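PDB 4A9V: PHOX from Pseudomonas fluorescens, which probably hydrolyses phosphate monoesters as an alkaline phosphatase, using a complex iron-calcium cofactor. Local coordinates for residues 138-143 with 255-261. Residues are numbered along the deposited sequence; the frame is centred on the assembly and turned at random.
Sequences RYNRRI and FDPQSTP
The backbones of 138-143 and 255-261 come closest at Tyr-139 and Pro-257, whose CA atoms lie 5.6 Å apart; no direct backbone hydrogen bond joins them, and side chains of 138-143 reach main-chain carbonyls of 255-261. Arg-141 shows how one arginine can hold a turn by the turn's own carbonyl. Its CG stands anti to the backbone N (chi1 -174°) and the chain runs on fully extended, delivering the guanidinium to Ser-259 O. Arg-141 NH2 and NH1 both donate to Ser-259 O, at 2.7 and 2.9 Å, end-on and in the guanidinium plane, with NH2 nearly in line with the carbonyl. Pro-257 O lies over the centre of one guanidinium face, 3.3 Å from Arg-141 CZ, without the angle for a hydrogen bond, while Ile-143 CD1 lies off-centre over the opposite face. The receiving turn is a type I beta turn from Asp-256 to Ser-259, overlapped by an Asx turn in which Asp-256 OD1 accepts from Gln-258 N. Asp-256 O takes two bonds, from Ser-259 N and from Ser-259 OG, which fixes the hydroxyl where Arg-141 NH1 can reach it weakly. In the beta-propeller this turn belongs to the connection between strands 249-252 and 262-264, so the contact joins the outer strand 130-144 of one four-stranded antiparallel sheet to a loop of the neighbouring mixed sheet. At the other end, Pro-257 CG packs over a face of the Arg-138 guanidinium, and waters link Arg-138 O to Gln-258 NE2 and Arg-138 NH2 to Phe-255 O. Tyr-139 presents its ring edge to Phe-255 O, CE1 being 3.5 Å away, and also meets Phe-76 edge-to-face. Ile-143 CD1 and Pro-261 CG meet at 3.9 Å as the two side chains run alongside each other in opposing senses beside Ile-252.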
loop_
_atom_site.group_PDB
_atom_site.type_symbol
_atom_site.label_atom_id
_atom_site.label_comp_id
_atom_site.label_asym_id
_atom_site.label_seq_id
_atom_site.Cartn_x
_atom_site.Cartn_y
_atom_site.Cartn_z
ATOM N N ARG A 138 14.625 -14.164 -17.206
ATOM C CA ARG A 138 15.368 -12.942 -17.467
ATOM C C ARG A 138 14.664 -11.698 -16.918
ATOM O O ARG A 138 15.293 -10.657 -16.745
ATOM C CB ARG A 138 15.627 -12.786 -18.966
ATOM C CG ARG A 138 14.428 -12.301 -19.758
ATOM C CD ARG A 138 14.808 -11.917 -21.185
ATOM N NE ARG A 138 15.643 -10.717 -21.240
ATOM C CZ ARG A 138 15.188 -9.494 -21.513
ATOM N NH1 ARG A 138 13.949 -9.331 -21.966
ATOM N NH2 ARG A 138 16.021 -8.462 -21.515
ATOM N N TYR A 139 13.380 -11.822 -16.590
ATOM C CA TYR A 139 12.616 -10.699 -16.052
ATOM C C TYR A 139 12.723 -10.585 -14.533
ATOM O O TYR A 139 12.325 -9.580 -13.958
ATOM C CB TYR A 139 11.158 -10.811 -16.479
ATOM C CG TYR A 139 10.967 -10.639 -17.968
ATOM C CD1 TYR A 139 11.007 -9.381 -18.541
ATOM C CD2 TYR A 139 10.891 -11.740 -18.811
ATOM C CE1 TYR A 139 10.902 -9.216 -19.908
ATOM C CE2 TYR A 139 10.844 -11.587 -20.185
ATOM C CZ TYR A 139 10.832 -10.322 -20.726
ATOM O OH TYR A 139 10.779 -10.150 -22.091
ATOM N N ASN A 140 13.167 -11.642 -13.864
ATOM C CA ASN A 140 13.212 -11.613 -12.407
ATOM C C ASN A 140 14.201 -10.553 -11.951
ATOM O O ASN A 140 15.311 -10.469 -12.475
ATOM C CB ASN A 140 13.621 -12.968 -11.839
ATOM C CG ASN A 140 12.571 -14.040 -12.049
ATOM O OD1 ASN A 140 11.437 -13.770 -12.469
ATOM N ND2 ASN A 140 12.931 -15.269 -11.701
ATOM N N ARG A 141 13.847 -9.807 -10.910
ATOM C CA ARG A 141 14.666 -8.680 -10.508
ATOM C C ARG A 141 14.344 -8.280 -9.085
ATOM O O ARG A 141 13.180 -8.226 -8.704
ATOM C CB ARG A 141 14.384 -7.509 -11.449
ATOM C CG ARG A 141 15.268 -6.316 -11.223
ATOM C CD ARG A 141 14.878 -5.176 -12.138
ATOM N NE ARG A 141 15.784 -4.063 -11.947
ATOM C CZ ARG A 141 15.779 -2.956 -12.668
ATOM N NH1 ARG A 141 14.779 -2.714 -13.508
ATOM N NH2 ARG A 141 16.739 -2.059 -12.476
ATOM N N ARG A 142 15.376 -7.913 -8.335
ATOM C CA ARG A 142 15.210 -7.140 -7.107
ATOM C C ARG A 142 15.554 -5.678 -7.346
ATOM O O ARG A 142 16.631 -5.354 -7.843
ATOM C CB ARG A 142 16.077 -7.692 -5.977
ATOM C CG ARG A 142 15.593 -8.997 -5.373
ATOM C CD ARG A 142 14.150 -8.952 -4.888
ATOM N NE ARG A 142 13.810 -7.743 -4.142
ATOM C CZ ARG A 142 14.347 -7.411 -2.974
ATOM N NH1 ARG A 142 15.053 -8.293 -2.284
ATOM N NH2 ARG A 142 14.181 -6.190 -2.483
ATOM N N ILE A 143 14.660 -4.808 -6.896
ATOM C CA ILE A 143 14.951 -3.413 -6.664
ATOM C C ILE A 143 14.890 -3.239 -5.155
ATOM O O ILE A 143 13.942 -3.705 -4.524
ATOM C CB ILE A 143 13.922 -2.520 -7.379
ATOM C CG1 ILE A 143 13.987 -2.771 -8.893
ATOM C CG2 ILE A 143 14.171 -1.056 -7.063
ATOM C CD1 ILE A 143 12.725 -2.446 -9.652
ATOM N N PHE A 255 8.963 -4.975 -17.655
ATOM C CA PHE A 255 9.368 -5.653 -18.881
ATOM C C PHE A 255 10.759 -5.251 -19.378
ATOM O O PHE A 255 11.221 -5.765 -20.396
ATOM C CB PHE A 255 8.325 -5.443 -19.978
ATOM C CG PHE A 255 7.038 -6.171 -19.723
ATOM C CD1 PHE A 255 6.900 -7.506 -20.068
ATOM C CD2 PHE A 255 5.983 -5.542 -19.084
ATOM C CE1 PHE A 255 5.736 -8.197 -19.791
ATOM C CE2 PHE A 255 4.816 -6.231 -18.808
ATOM C CZ PHE A 255 4.699 -7.562 -19.145
ATOM N N ASP A 256 11.443 -4.385 -18.640
ATOM C CA ASP A 256 12.817 -4.013 -18.976
ATOM C C ASP A 256 13.712 -4.163 -17.753
ATOM O O ASP A 256 13.788 -3.270 -16.915
ATOM C CB ASP A 256 12.884 -2.568 -19.483
ATOM C CG ASP A 256 14.290 -2.150 -19.876
ATOM O OD1 ASP A 256 15.224 -2.967 -19.727
ATOM O OD2 ASP A 256 14.467 -0.971 -20.256
ATOM N N PRO A 257 14.340 -5.329 -17.602
ATOM C CA PRO A 257 15.032 -5.615 -16.347
ATOM C C PRO A 257 16.320 -4.824 -16.141
ATOM O O PRO A 257 16.895 -4.879 -15.061
ATOM C CB PRO A 257 15.318 -7.123 -16.422
ATOM C CG PRO A 257 15.136 -7.500 -17.847
ATOM C CD PRO A 257 14.182 -6.522 -18.448
ATOM N N GLN A 258 16.727 -4.040 -17.135
ATOM C CA GLN A 258 17.870 -3.151 -16.973
ATOM C C GLN A 258 17.459 -1.683 -16.873
ATOM O O GLN A 258 18.313 -0.802 -16.854
ATOM C CB GLN A 258 18.864 -3.349 -18.116
ATOM C CG GLN A 258 19.636 -4.657 -18.024
ATOM C CD GLN A 258 18.807 -5.858 -18.434
ATOM O OE1 GLN A 258 18.151 -5.847 -19.479
ATOM N NE2 GLN A 258 18.878 -6.926 -17.645
ATOM N N SER A 259 16.160 -1.425 -16.774
ATOM C CA SER A 259 15.668 -0.056 -16.649
ATOM C C SER A 259 15.944 0.522 -15.267
ATOM O O SER A 259 16.031 -0.211 -14.280
ATOM C CB SER A 259 14.170 0.003 -16.937
ATOM O OG SER A 259 13.435 -0.759 -15.991
ATOM N N THR A 260 16.063 1.842 -15.207
ATOM C CA THR A 260 16.250 2.543 -13.944
ATOM C C THR A 260 14.925 3.142 -13.484
ATOM O O THR A 260 14.358 3.991 -14.170
ATOM C CB THR A 260 17.306 3.659 -14.098
ATOM O OG1 THR A 260 18.562 3.073 -14.453
ATOM C CG2 THR A 260 17.472 4.442 -12.815
ATOM N N PRO A 261 14.406 2.686 -12.333
ATOM C CA PRO A 261 13.139 3.229 -11.852
ATOM C C PRO A 261 13.240 4.708 -11.517
ATOM O O PRO A 261 14.330 5.232 -11.255
ATOM C CB PRO A 261 12.849 2.396 -10.597
ATOM C CG PRO A 261 13.637 1.135 -10.793
ATOM C CD PRO A 261 14.888 1.583 -11.486
HETATM O O HOH W 1 17.540 -9.730 -18.167
HETATM O O HOH W 2 13.969 -5.998 -21.663
HETATM O O HOH W 3 12.340 -4.188 -14.039
#